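Toxin 2A (Paenibacillus larvae, PDB 5URP) acts as an ADP-ribosyltransferase toxin, probably moving the ADP-ribose of NAD+ onto a protein of the host. Local coordinates at residues Ser46-Glu51 / Asp89-Lys94; Leu58-Ala63 / Pro181-Pro186; Ser64-Tyr69 / Asp82-Leu87; Gly147-Ser152 / Met191-Asp196. One frame throughout, in Å; residues are numbered along the deposited sequence.

Contact 4 lies near the middle of the chain, and the centres of the other three lie 12 to 15 Å from its own. It carries Ser150, whose bond to Glu190 is consistent with the active-site motif of related toxins; a glycerol, probably from the crystallisation liquor, sits about 4 Å from that serine side chain. Contact 2 reaches it through Tyr59, whose OH is 2.8 Å from Ser150 OG. Contact 3 does so through Asn67, with OD1 2.9 Å from Tyr148 N. From contact 1, Asp89 holds Arg195, OD2 to NE 3.0 Å. Contacts 1 and 2 share helix 50-61, and contacts 1 and 3 share helix 79-92.

Contact 1. Residues Ser46-Glu51 / Asp89-Lys94; sequences STLTEE and DKALIK
Lys94 lays its side chain along Thr47 and delivers its ammonium group to the backbone there: NZ donates to Thr47 O over 2.9 Å, tilted 29° from the carbonyl plane. The chain is extended beyond CG, long enough to carry NZ past the threonine while the two side chains run in opposite directions. Glu52 pairs with Lys94 through OE1 and with Lys90 through OE2, so the two lysines share one carboxylate, which would offset only part of their charge. A water adds a second polar link, lying 2.9 Å from Thr49 OG1 and accepting from Lys90 NZ at 2.8 Å.

Thr49 is the N-cap of helix 50-61. Its side chain caps a backbone N in the first turn and Glu52 reaches back to Thr49 N, as in a capping box. The contact thus joins the start of this helix to the end of helix 79-92.

Apolar touching is sparser. Leu48 CD2 meets Ala91 CB at 3.6 Å, brought there by a CG that stands anti to the carbonyl carbon (chi1 -73°); both residues are buried.

A mixed contact runs alongside: the methylenes of Lys94 pass Thr47, with Thr47 OG1 3.4 Å from Lys94 CB, while that hydroxyl bonds to Trp44 O.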
loop_
_atom_site.group_PDB
_atom_site.type_symbol
_atom_site.label_atom_id
_atom_site.label_comp_id
_atom_site.label_asym_id
_atom_site.label_seq_id
_atom_site.Cartn_x
_atom_site.Cartn_y
_atom_site.Cartn_z
ATOM N N SER A 46 -5.851 15.534 15.540
ATOM C CA SER A 46 -6.673 16.661 15.982
ATOM C C SER A 46 -7.564 17.213 14.883
ATOM O O SER A 46 -8.397 18.091 15.169
ATOM C CB SER A 46 -5.808 17.803 16.506
ATOM O OG SER A 46 -4.845 18.112 15.530
ATOM N N THR A 47 -7.378 16.783 13.640
ATOM C CA THR A 47 -8.252 17.197 12.548
ATOM C C THR A 47 -9.342 16.190 12.252
ATOM O O THR A 47 -10.318 16.544 11.584
ATOM C CB THR A 47 -7.455 17.433 11.258
ATOM O OG1 THR A 47 -7.067 16.194 10.677
ATOM C CG2 THR A 47 -6.231 18.367 11.536
ATOM N N LEU A 48 -9.208 14.971 12.763
ATOM C CA LEU A 48 -10.114 13.872 12.455
ATOM C C LEU A 48 -11.360 13.918 13.323
ATOM O O LEU A 48 -11.294 14.248 14.512
ATOM C CB LEU A 48 -9.415 12.534 12.675
ATOM C CG LEU A 48 -8.355 12.107 11.669
ATOM C CD1 LEU A 48 -7.660 10.845 12.187
ATOM C CD2 LEU A 48 -8.998 11.852 10.315
ATOM N N THR A 49 -12.500 13.583 12.723
ATOM C CA THR A 49 -13.733 13.456 13.493
ATOM C C THR A 49 -13.801 12.042 14.062
ATOM O O THR A 49 -13.145 11.133 13.579
ATOM C CB THR A 49 -14.975 13.675 12.642
ATOM O OG1 THR A 49 -15.069 12.574 11.730
ATOM C CG2 THR A 49 -14.923 14.991 11.870
ATOM N N GLU A 50 -14.645 11.861 15.079
ATOM C CA GLU A 50 -14.774 10.525 15.667
ATOM C C GLU A 50 -15.256 9.503 14.638
ATOM O O GLU A 50 -14.781 8.359 14.622
ATOM C CB GLU A 50 -15.705 10.576 16.883
ATOM C CG GLU A 50 -15.125 11.372 18.048
ATOM C CD GLU A 50 -13.764 10.858 18.501
ATOM O OE1 GLU A 50 -13.657 9.663 18.861
ATOM O OE2 GLU A 50 -12.794 11.645 18.481
ATOM N N GLU A 51 -16.204 9.883 13.779
ATOM C CA GLU A 51 -16.673 8.953 12.753
ATOM C C GLU A 51 -15.598 8.636 11.720
ATOM O O GLU A 51 -15.506 7.484 11.260
ATOM C CB GLU A 51 -17.935 9.505 12.077
ATOM C CG GLU A 51 -18.676 8.477 11.218
ATOM C CD GLU A 51 -18.862 7.114 11.915
ATOM O OE1 GLU A 51 -19.494 7.066 12.995
ATOM O OE2 GLU A 51 -18.358 6.091 11.393
ATOM N N ASP A 89 -12.073 8.998 2.481
ATOM C CA ASP A 89 -11.532 9.964 1.521
ATOM C C ASP A 89 -11.295 11.295 2.201
ATOM O O ASP A 89 -10.232 11.918 2.039
ATOM C CB ASP A 89 -12.503 10.168 0.360
ATOM C CG ASP A 89 -12.538 9.019 -0.609
ATOM O OD1 ASP A 89 -11.740 8.089 -0.475
ATOM O OD2 ASP A 89 -13.377 9.118 -1.538
ATOM N N LYS A 90 -12.290 11.748 2.954
ATOM C CA LYS A 90 -12.232 13.036 3.628
ATOM C C LYS A 90 -11.159 13.047 4.699
ATOM O O LYS A 90 -10.529 14.081 4.931
ATOM C CB LYS A 90 -13.614 13.347 4.202
ATOM C CG LYS A 90 -13.804 14.635 4.971
ATOM C CD LYS A 90 -15.308 14.909 5.206
ATOM C CE LYS A 90 -16.032 13.835 6.047
ATOM N NZ LYS A 90 -15.945 14.036 7.544
ATOM N N ALA A 91 -10.932 11.903 5.364
ATOM C CA ALA A 91 -9.889 11.829 6.371
ATOM C C ALA A 91 -8.496 11.911 5.754
ATOM O O ALA A 91 -7.598 12.546 6.322
ATOM C CB ALA A 91 -10.049 10.524 7.179
ATOM N N LEU A 92 -8.263 11.250 4.628
ATOM C CA LEU A 92 -6.893 11.190 4.136
ATOM C C LEU A 92 -6.403 12.512 3.553
ATOM O O LEU A 92 -5.195 12.739 3.539
ATOM C CB LEU A 92 -6.760 10.084 3.110
ATOM C CG LEU A 92 -6.932 8.676 3.696
ATOM C CD1 LEU A 92 -6.972 7.629 2.582
ATOM C CD2 LEU A 92 -5.842 8.262 4.709
ATOM N N ILE A 93 -7.294 13.396 3.101
ATOM C CA ILE A 93 -6.822 14.702 2.617
ATOM C C ILE A 93 -6.501 15.664 3.746
ATOM O O ILE A 93 -6.017 16.778 3.491
ATOM C CB ILE A 93 -7.826 15.310 1.620
ATOM C CG1 ILE A 93 -9.191 15.561 2.265
ATOM C CG2 ILE A 93 -7.914 14.379 0.420
ATOM C CD1 ILE A 93 -10.185 16.248 1.339
ATOM N N LYS A 94 -6.693 15.257 4.991
ATOM C CA LYS A 94 -6.347 16.065 6.145
ATOM C C LYS A 94 -4.899 15.891 6.596
ATOM O O LYS A 94 -4.528 16.420 7.646
ATOM C CB LYS A 94 -7.271 15.739 7.311
ATOM C CG LYS A 94 -8.739 15.953 6.997
ATOM C CD LYS A 94 -9.568 15.803 8.244
ATOM C CE LYS A 94 -11.034 16.056 7.963
ATOM N NZ LYS A 94 -11.869 15.965 9.194
HETATM O O HOH W 1 -17.237 12.935 9.824
#

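Contact 2. Residues Leu58-Ala63 / Pro181-Pro186; sequences LYTRNA and PISYYP
Thr60 OG1 is held from two directions: it accepts from Tyr184 N at 2.8 Å in an almost straight bond (175°), and it is also hydrogen-bonded to Thr57 O one turn back in its own helix. The hydroxyl stands between the backbone N and the carbonyl carbon (chi1 66°), a position from which it can serve both partners. Close by, Thr57 OG1 bonds to Ile182 O, so successive peptide groups of the loop are tied to the same end of helix 50-61. Ser183 OG turns back into its own loop and accepts from Tyr185 N at 2.9 Å, an ST turn that closes the chain over Ser183-Tyr185.

The segment 181-186 belongs to the loop running from strand 177-178 to strand 190-193. Its place, just ahead of Glu190, is consistent with the ADP-ribosylating toxin turn-turn (ARTT) loop, which in related toxins takes part in substrate recognition.

Arg61 covers one face of Tyr184 with its aliphatic part. CG lies 3.6 Å from the ring centroid, almost straight above it, in a CH-pi contact, and the extended chain carries CD on toward CE1. The guanidinium stands higher over the ring and turns its own edge to CE1, with its plane 76° from the ring, and any cation-pi attraction is weak at best. Tyr185 presents an edge to the helix end: CE2 is 3.3 Å from Thr60 O. Beyond it, a water bridges Tyr185 OH, 2.6 Å away, and Arg61 O, to which it donates. Tyr184 CD2 in turn rests over a face of Tyr185.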
loop_
_atom_site.group_PDB
_atom_site.type_symbol
_atom_site.label_atom_id
_atom_site.label_comp_id
_atom_site.label_asym_id
_atom_site.label_seq_id
_atom_site.Cartn_x
_atom_site.Cartn_y
_atom_site.Cartn_z
ATOM N N LEU A 58 -12.271 0.459 11.115
ATOM C CA LEU A 58 -13.048 -0.628 10.518
ATOM C C LEU A 58 -12.450 -1.080 9.202
ATOM O O LEU A 58 -12.487 -2.275 8.877
ATOM C CB LEU A 58 -14.493 -0.216 10.335
ATOM C CG LEU A 58 -15.275 -0.013 11.628
ATOM C CD1 LEU A 58 -16.647 0.480 11.260
ATOM C CD2 LEU A 58 -15.341 -1.299 12.478
ATOM N N TYR A 59 -11.898 -0.147 8.426
ATOM C CA TYR A 59 -11.176 -0.516 7.226
ATOM C C TYR A 59 -10.001 -1.425 7.567
ATOM O O TYR A 59 -9.796 -2.453 6.917
ATOM C CB TYR A 59 -10.713 0.770 6.482
ATOM C CG TYR A 59 -9.713 0.474 5.390
ATOM C CD1 TYR A 59 -10.133 0.122 4.117
ATOM C CD2 TYR A 59 -8.345 0.500 5.640
ATOM C CE1 TYR A 59 -9.214 -0.182 3.120
ATOM C CE2 TYR A 59 -7.433 0.162 4.662
ATOM C CZ TYR A 59 -7.876 -0.162 3.407
ATOM O OH TYR A 59 -6.956 -0.489 2.451
ATOM N N THR A 60 -9.199 -1.049 8.571
ATOM C CA THR A 60 -8.027 -1.865 8.896
ATOM C C THR A 60 -8.446 -3.233 9.418
ATOM O O THR A 60 -7.694 -4.200 9.274
ATOM C CB THR A 60 -7.112 -1.183 9.922
ATOM O OG1 THR A 60 -7.749 -1.047 11.196
ATOM C CG2 THR A 60 -6.534 0.192 9.392
ATOM N N ARG A 61 -9.627 -3.322 10.016
ATOM C CA ARG A 61 -10.109 -4.605 10.543
ATOM C C ARG A 61 -10.431 -5.571 9.419
ATOM O O ARG A 61 -10.190 -6.772 9.535
ATOM C CB ARG A 61 -11.335 -4.346 11.404
ATOM C CG ARG A 61 -12.017 -5.572 12.029
ATOM C CD ARG A 61 -13.215 -5.155 12.897
ATOM N NE ARG A 61 -13.989 -6.275 13.413
ATOM C CZ ARG A 61 -14.885 -6.946 12.686
ATOM N NH1 ARG A 61 -15.087 -6.561 11.408
ATOM N NH2 ARG A 61 -15.560 -7.927 13.195
ATOM N N ASN A 62 -10.967 -5.060 8.316
ATOM C CA ASN A 62 -11.362 -5.909 7.206
ATOM C C ASN A 62 -11.418 -5.010 5.963
ATOM O O ASN A 62 -12.454 -4.422 5.656
ATOM C CB ASN A 62 -12.688 -6.573 7.471
ATOM C CG ASN A 62 -13.058 -7.535 6.403
ATOM O OD1 ASN A 62 -12.201 -8.018 5.653
ATOM N ND2 ASN A 62 -14.348 -7.825 6.307
ATOM N N ALA A 63 -10.289 -4.916 5.267
ATOM C CA ALA A 63 -10.186 -3.993 4.131
ATOM C C ALA A 63 -10.764 -4.556 2.837
ATOM O O ALA A 63 -11.097 -3.792 1.929
ATOM C CB ALA A 63 -8.719 -3.631 3.911
ATOM N N PRO A 181 -1.898 3.816 15.190
ATOM C CA PRO A 181 -2.445 4.045 16.532
ATOM C C PRO A 181 -3.933 3.770 16.658
ATOM O O PRO A 181 -4.409 3.609 17.794
ATOM C CB PRO A 181 -2.110 5.518 16.799
ATOM C CG PRO A 181 -0.916 5.797 15.920
ATOM C CD PRO A 181 -1.203 5.013 14.667
ATOM N N ILE A 182 -4.682 3.703 15.550
ATOM C CA ILE A 182 -6.098 3.335 15.589
ATOM C C ILE A 182 -6.395 2.106 14.743
ATOM O O ILE A 182 -7.557 1.723 14.595
ATOM C CB ILE A 182 -7.018 4.509 15.191
ATOM C CG1 ILE A 182 -6.726 4.997 13.761
ATOM C CG2 ILE A 182 -6.907 5.642 16.212
ATOM C CD1 ILE A 182 -7.781 6.009 13.243
ATOM N N SER A 183 -5.365 1.405 14.293
ATOM C CA SER A 183 -5.580 0.233 13.477
ATOM C C SER A 183 -6.096 -0.905 14.342
ATOM O O SER A 183 -5.771 -1.010 15.522
ATOM C CB SER A 183 -4.281 -0.230 12.835
ATOM O OG SER A 183 -4.529 -1.427 12.107
ATOM N N TYR A 184 -6.874 -1.763 13.714
ATOM C CA TYR A 184 -7.291 -3.010 14.343
ATOM C C TYR A 184 -6.122 -3.974 14.541
ATOM O O TYR A 184 -6.233 -4.910 15.367
ATOM C CB TYR A 184 -8.375 -3.644 13.486
ATOM C CG TYR A 184 -9.061 -4.797 14.162
ATOM C CD1 TYR A 184 -10.056 -4.575 15.077
ATOM C CD2 TYR A 184 -8.700 -6.110 13.893
ATOM C CE1 TYR A 184 -10.698 -5.648 15.723
ATOM C CE2 TYR A 184 -9.306 -7.178 14.527
ATOM C CZ TYR A 184 -10.310 -6.951 15.443
ATOM O OH TYR A 184 -10.945 -7.977 16.080
ATOM N N TYR A 185 -5.027 -3.796 13.789
ATOM C CA TYR A 185 -3.831 -4.641 13.847
ATOM C C TYR A 185 -2.614 -3.780 14.175
ATOM O O TYR A 185 -1.753 -3.527 13.316
ATOM C CB TYR A 185 -3.628 -5.387 12.534
ATOM C CG TYR A 185 -4.743 -6.332 12.181
ATOM C CD1 TYR A 185 -4.879 -7.535 12.832
ATOM C CD2 TYR A 185 -5.672 -6.030 11.184
ATOM C CE1 TYR A 185 -5.892 -8.414 12.517
ATOM C CE2 TYR A 185 -6.664 -6.916 10.846
ATOM C CZ TYR A 185 -6.784 -8.101 11.521
ATOM O OH TYR A 185 -7.771 -9.039 11.232
ATOM N N PRO A 186 -2.528 -3.290 15.403
ATOM C CA PRO A 186 -1.348 -2.525 15.810
ATOM C C PRO A 186 -0.078 -3.350 15.645
ATOM O O PRO A 186 -0.034 -4.538 15.970
ATOM C CB PRO A 186 -1.629 -2.191 17.281
ATOM C CG PRO A 186 -2.651 -3.200 17.727
ATOM C CD PRO A 186 -3.492 -3.443 16.505
HETATM O O HOH W 2 -9.025 -8.946 8.959
#

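Contact 3. Residues Ser64-Tyr69 / Asp82-Leu87; sequences SPINTY and DKKIEL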
loop_
_atom_site.group_PDB
_atom_site.type_symbol
_atom_site.label_atom_id
_atom_site.label_comp_id
_atom_site.label_asym_id
_atom_site.label_seq_id
_atom_site.Cartn_x
_atom_site.Cartn_y
_atom_site.Cartn_z
ATOM N N SER A 64 -10.887 -5.871 2.718
ATOM C CA SER A 64 -11.209 -6.464 1.420
ATOM C C SER A 64 -12.565 -6.065 0.864
ATOM O O SER A 64 -12.655 -5.857 -0.360
ATOM C CB SER A 64 -11.125 -7.995 1.514
ATOM O OG SER A 64 -9.777 -8.414 1.532
ATOM N N PRO A 65 -13.635 -5.938 1.657
ATOM C CA PRO A 65 -14.928 -5.542 1.067
ATOM C C PRO A 65 -14.896 -4.178 0.401
ATOM O O PRO A 65 -15.407 -4.005 -0.716
ATOM C CB PRO A 65 -15.867 -5.547 2.282
ATOM C CG PRO A 65 -15.247 -6.496 3.235
ATOM C CD PRO A 65 -13.783 -6.337 3.068
ATOM N N ILE A 66 -14.339 -3.190 1.093
ATOM C CA ILE A 66 -14.232 -1.850 0.530
ATOM C C ILE A 66 -13.367 -1.874 -0.716
ATOM O O ILE A 66 -13.738 -1.309 -1.751
ATOM C CB ILE A 66 -13.699 -0.873 1.591
ATOM C CG1 ILE A 66 -14.844 -0.463 2.524
ATOM C CG2 ILE A 66 -13.110 0.366 0.936
ATOM C CD1 ILE A 66 -14.417 0.339 3.755
ATOM N N ASN A 67 -12.195 -2.521 -0.645
ATOM C CA ASN A 67 -11.276 -2.444 -1.781
ATOM C C ASN A 67 -11.801 -3.224 -2.976
ATOM O O ASN A 67 -11.674 -2.773 -4.122
ATOM C CB ASN A 67 -9.881 -2.898 -1.377
ATOM C CG ASN A 67 -9.174 -1.858 -0.519
ATOM O OD1 ASN A 67 -9.521 -0.661 -0.540
ATOM N ND2 ASN A 67 -8.193 -2.299 0.246
ATOM N N THR A 68 -12.403 -4.388 -2.737
ATOM C CA THR A 68 -13.041 -5.131 -3.812
ATOM C C THR A 68 -14.157 -4.320 -4.443
ATOM O O THR A 68 -14.332 -4.321 -5.669
ATOM C CB THR A 68 -13.591 -6.456 -3.275
ATOM O OG1 THR A 68 -12.510 -7.227 -2.737
ATOM C CG2 THR A 68 -14.245 -7.233 -4.377
ATOM N N TYR A 69 -14.953 -3.659 -3.616
ATOM C CA TYR A 69 -16.034 -2.839 -4.137
ATOM C C TYR A 69 -15.483 -1.759 -5.060
ATOM O O TYR A 69 -15.967 -1.566 -6.175
ATOM C CB TYR A 69 -16.791 -2.238 -2.954
ATOM C CG TYR A 69 -17.861 -1.248 -3.296
ATOM C CD1 TYR A 69 -19.116 -1.669 -3.698
ATOM C CD2 TYR A 69 -17.634 0.109 -3.177
ATOM C CE1 TYR A 69 -20.104 -0.757 -3.995
ATOM C CE2 TYR A 69 -18.608 1.021 -3.467
ATOM C CZ TYR A 69 -19.842 0.591 -3.873
ATOM O OH TYR A 69 -20.831 1.502 -4.168
ATOM N N ASP A 82 -20.631 3.567 -0.045
ATOM C CA ASP A 82 -20.191 4.884 -0.507
ATOM C C ASP A 82 -19.993 5.840 0.664
ATOM O O ASP A 82 -19.087 6.679 0.644
ATOM C CB ASP A 82 -21.204 5.460 -1.504
ATOM C CG ASP A 82 -21.277 4.658 -2.788
ATOM O OD1 ASP A 82 -20.357 3.830 -3.010
ATOM O OD2 ASP A 82 -22.239 4.843 -3.557
ATOM N N LYS A 83 -20.860 5.746 1.672
ATOM C CA LYS A 83 -20.742 6.569 2.875
ATOM C C LYS A 83 -19.430 6.312 3.603
ATOM O O LYS A 83 -18.780 7.248 4.083
ATOM C CB LYS A 83 -21.932 6.271 3.784
ATOM C CG LYS A 83 -21.837 6.763 5.222
ATOM C CD LYS A 83 -22.949 6.126 6.092
ATOM C CE LYS A 83 -22.682 4.632 6.410
ATOM N NZ LYS A 83 -21.495 4.430 7.308
ATOM N N LYS A 84 -19.033 5.044 3.721
ATOM C CA LYS A 84 -17.748 4.730 4.340
ATOM C C LYS A 84 -16.592 5.307 3.542
ATOM O O LYS A 84 -15.627 5.835 4.106
ATOM C CB LYS A 84 -17.577 3.217 4.448
ATOM C CG LYS A 84 -18.636 2.503 5.218
ATOM C CD LYS A 84 -18.164 1.065 5.450
ATOM C CE LYS A 84 -19.025 0.348 6.462
ATOM N NZ LYS A 84 -20.066 -0.430 5.752
ATOM N N ILE A 85 -16.662 5.182 2.220
ATOM C CA ILE A 85 -15.586 5.635 1.350
ATOM C C ILE A 85 -15.479 7.161 1.374
ATOM O O ILE A 85 -14.373 7.712 1.348
ATOM C CB ILE A 85 -15.831 5.073 -0.061
ATOM C CG1 ILE A 85 -15.607 3.547 -0.031
ATOM C CG2 ILE A 85 -14.961 5.758 -1.116
ATOM C CD1 ILE A 85 -16.289 2.849 -1.172
ATOM N N GLU A 86 -16.615 7.859 1.463
ATOM C CA GLU A 86 -16.594 9.317 1.596
ATOM C C GLU A 86 -15.860 9.743 2.865
ATOM O O GLU A 86 -15.068 10.693 2.849
ATOM C CB GLU A 86 -18.035 9.857 1.573
ATOM C CG GLU A 86 -18.179 11.337 1.837
ATOM C CD GLU A 86 -19.636 11.786 1.848
ATOM O OE1 GLU A 86 -20.538 10.927 1.708
ATOM O OE2 GLU A 86 -19.875 13.002 2.001
ATOM N N LEU A 87 -16.069 9.018 3.967
ATOM C CA LEU A 87 -15.433 9.362 5.236
ATOM C C LEU A 87 -13.929 9.125 5.191
ATOM O O LEU A 87 -13.139 9.972 5.633
ATOM C CB LEU A 87 -16.093 8.547 6.360
ATOM C CG LEU A 87 -17.476 9.036 6.766
ATOM C CD1 LEU A 87 -18.265 7.975 7.563
ATOM C CD2 LEU A 87 -17.340 10.296 7.581
#
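Tyr69 and Asp82 form the tight end of this contact. The phenol donates from OH to Asp82 OD1 over 2.6 Å, meeting the oxygen on its syn side but 30° out of the carboxylate plane, and the two side chains cross at roughly a right angle. CG of Tyr69 is anti to the backbone N (chi1 174°), which swings the ring out from its helix toward the start of the other segment. Both polar groups have further partners: Tyr69 OH also bonds to Lys78 N, and Asp82 OD2 to Gly76 N, so the connection between the two helices is stitched to the same pair. Ile85 CD1 packs against the tyrosine at 3.7 Å from CD2.

These residues join helix 64-72 to helix 79-92, consecutive helices of the helical part that precedes the beta strands, the helices 30-45 to 79-92 of an ADP-ribosyltransferase fold. The two segments meet nearly perpendicular, at 95°, with their axes 11.0 Å apart, a separation spanned by side chains from both helices.

Away from the tyrosine the packing is looser. Ile66 and Ile85 slide past each other with CG2 of the first 4.2 Å from CG1 of the second, and Ile66 CD1 is likewise 4.2 Å from Lys84 CD. The isoleucines are buried, and Tyr148 lies against both; Lys84, partly exposed, contributes its CD.

Contact 4. Residues Gly147-Ser152 / Met191-Asp196; sequences GYLSTS and MLLPRD
The ring of Tyr148 takes Arg195 over one face, where CB sits 3.9 Å above the plane and displaced toward the rim, while Leu193 O lies in plane at an edge, 3.8 Å from CD1. Arg195 then runs obliquely across, its guanidinium plane 76° from that of the ring. Asp89 bonds to Tyr148 OH through OD1 and to Arg195 NE through OD2, which would hold ring and guanidinium in place together. Next to them Arg195 CA makes a CA-H...O contact of 3.3 Å with Gly147 O.

Beyond this loop the chains pair as antiparallel strands. Leu149 with Leu193 and Thr151 with Met191 are hydrogen-bonded pairs, and Ser150 with Leu192 between them is a non-hydrogen-bonded one. Met191 O is gripped twice, by Thr151 N at 3.0 Å and Thr151 OG1 at 2.9 Å, from opposite faces of its plane; OG1 stands between the backbone N and the carbonyl carbon (chi1 71°), which lets it join its own N-H there. Leu149 and Leu193 lie side by side on the same face as Thr151, CD2 to CD1 3.8 Å. On the reverse face, Leu192 CD1 touches both Ser150 OG and Tyr148 CB.

Ser150-Thr151-Ser152 matches the Ser-Thr-Ser motif of this toxin class; Ser150 OG bonds to Glu190 OE2, consistent with the serine-glutamate pairing in related ADP-ribosyltransferases. Strand 101-107 covers Thr151 and Met191, strand 177-178 flanks strand 190-193, and helices 64-72 and 79-92 pack on Tyr148.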
loop_
_atom_site.group_PDB
_atom_site.type_symbol
_atom_site.label_atom_id
_atom_site.label_comp_id
_atom_site.label_asym_id
_atom_site.label_seq_id
_atom_site.Cartn_x
_atom_site.Cartn_y
_atom_site.Cartn_z
ATOM N N GLY A 147 -8.678 0.596 -5.300
ATOM C CA GLY A 147 -8.927 0.567 -3.869
ATOM C C GLY A 147 -8.021 1.522 -3.126
ATOM O O GLY A 147 -7.174 2.187 -3.708
ATOM N N TYR A 148 -8.172 1.575 -1.798
ATOM C CA TYR A 148 -7.140 2.224 -1.006
ATOM C C TYR A 148 -5.844 1.413 -1.057
ATOM O O TYR A 148 -5.840 0.202 -1.289
ATOM C CB TYR A 148 -7.606 2.409 0.444
ATOM C CG TYR A 148 -8.811 3.302 0.556
ATOM C CD1 TYR A 148 -8.687 4.702 0.530
ATOM C CD2 TYR A 148 -10.077 2.758 0.621
ATOM C CE1 TYR A 148 -9.816 5.511 0.613
ATOM C CE2 TYR A 148 -11.203 3.543 0.688
ATOM C CZ TYR A 148 -11.075 4.919 0.680
ATOM O OH TYR A 148 -12.228 5.627 0.747
ATOM N N LEU A 149 -4.739 2.089 -0.832
ATOM C CA LEU A 149 -3.422 1.472 -0.923
ATOM C C LEU A 149 -2.816 1.428 0.473
ATOM O O LEU A 149 -2.279 2.418 0.974
ATOM C CB LEU A 149 -2.555 2.236 -1.918
ATOM C CG LEU A 149 -1.240 1.595 -2.327
ATOM C CD1 LEU A 149 -1.443 0.204 -2.898
ATOM C CD2 LEU A 149 -0.548 2.494 -3.363
ATOM N N SER A 150 -2.909 0.247 1.100
ATOM C CA SER A 150 -2.329 -0.001 2.406
ATOM C C SER A 150 -0.872 -0.411 2.229
ATOM O O SER A 150 -0.573 -1.347 1.472
ATOM C CB SER A 150 -3.093 -1.119 3.133
ATOM O OG SER A 150 -4.410 -0.732 3.490
ATOM N N THR A 151 0.019 0.265 2.944
ATOM C CA THR A 151 1.451 0.031 2.884
ATOM C C THR A 151 1.974 0.084 4.311
ATOM O O THR A 151 1.221 0.372 5.241
ATOM C CB THR A 151 2.163 1.091 2.036
ATOM O OG1 THR A 151 2.170 2.333 2.737
ATOM C CG2 THR A 151 1.478 1.261 0.691
ATOM N N SER A 152 3.255 -0.226 4.497
ATOM C CA SER A 152 3.882 -0.193 5.814
ATOM C C SER A 152 5.168 0.618 5.785
ATOM O O SER A 152 5.922 0.606 4.800
ATOM C CB SER A 152 4.214 -1.627 6.319
ATOM O OG SER A 152 4.812 -1.588 7.613
ATOM N N MET A 191 0.809 2.832 6.608
ATOM C CA MET A 191 0.590 4.125 5.961
ATOM C C MET A 191 -0.498 3.892 4.919
ATOM O O MET A 191 -0.327 3.078 4.001
ATOM C CB MET A 191 1.863 4.662 5.305
ATOM C CG MET A 191 2.982 4.983 6.231
ATOM S SD MET A 191 2.658 6.404 7.291
ATOM C CE MET A 191 2.445 7.681 6.085
ATOM N N LEU A 192 -1.610 4.609 5.046
ATOM C CA LEU A 192 -2.753 4.410 4.176
ATOM C C LEU A 192 -2.770 5.523 3.145
ATOM O O LEU A 192 -2.766 6.698 3.518
ATOM C CB LEU A 192 -4.036 4.410 4.992
ATOM C CG LEU A 192 -5.346 4.186 4.250
ATOM C CD1 LEU A 192 -5.331 2.906 3.452
ATOM C CD2 LEU A 192 -6.525 4.197 5.216
ATOM N N LEU A 193 -2.772 5.154 1.880
ATOM C CA LEU A 193 -2.787 6.148 0.806
ATOM C C LEU A 193 -4.178 6.196 0.185
ATOM O O LEU A 193 -4.929 5.211 0.200
ATOM C CB LEU A 193 -1.753 5.816 -0.277
ATOM C CG LEU A 193 -0.267 6.135 -0.089
ATOM C CD1 LEU A 193 0.543 5.187 -0.969
ATOM C CD2 LEU A 193 0.139 7.513 -0.470
ATOM N N PRO A 194 -4.546 7.337 -0.395
ATOM C CA PRO A 194 -5.867 7.492 -0.995
ATOM C C PRO A 194 -6.147 6.466 -2.068
ATOM O O PRO A 194 -5.231 5.924 -2.693
ATOM C CB PRO A 194 -5.803 8.901 -1.619
ATOM C CG PRO A 194 -4.738 9.612 -0.869
ATOM C CD PRO A 194 -3.758 8.582 -0.415
ATOM N N ARG A 195 -7.430 6.193 -2.271
ATOM C CA ARG A 195 -7.828 5.420 -3.432
ATOM C C ARG A 195 -7.488 6.181 -4.717
ATOM O O ARG A 195 -7.285 7.389 -4.710
ATOM C CB ARG A 195 -9.317 5.091 -3.354
ATOM C CG ARG A 195 -10.273 6.231 -3.625
ATOM C CD ARG A 195 -11.697 5.815 -3.277
ATOM N NE ARG A 195 -12.638 6.911 -3.419
ATOM C CZ ARG A 195 -13.304 7.208 -4.524
ATOM N NH1 ARG A 195 -13.144 6.504 -5.643
ATOM N NH2 ARG A 195 -14.141 8.230 -4.510
ATOM N N ASP A 196 -7.406 5.431 -5.816
ATOM C CA ASP A 196 -7.004 5.941 -7.120
ATOM C C ASP A 196 -5.586 6.512 -7.114
ATOM O O ASP A 196 -5.278 7.451 -7.862
ATOM C CB ASP A 196 -8.014 6.986 -7.605
ATOM C CG ASP A 196 -9.368 6.383 -7.946
ATOM O OD1 ASP A 196 -9.408 5.248 -8.451
ATOM O OD2 ASP A 196 -10.398 7.076 -7.780
HETATM O O HOH W 3 -4.843 3.696 -4.360
#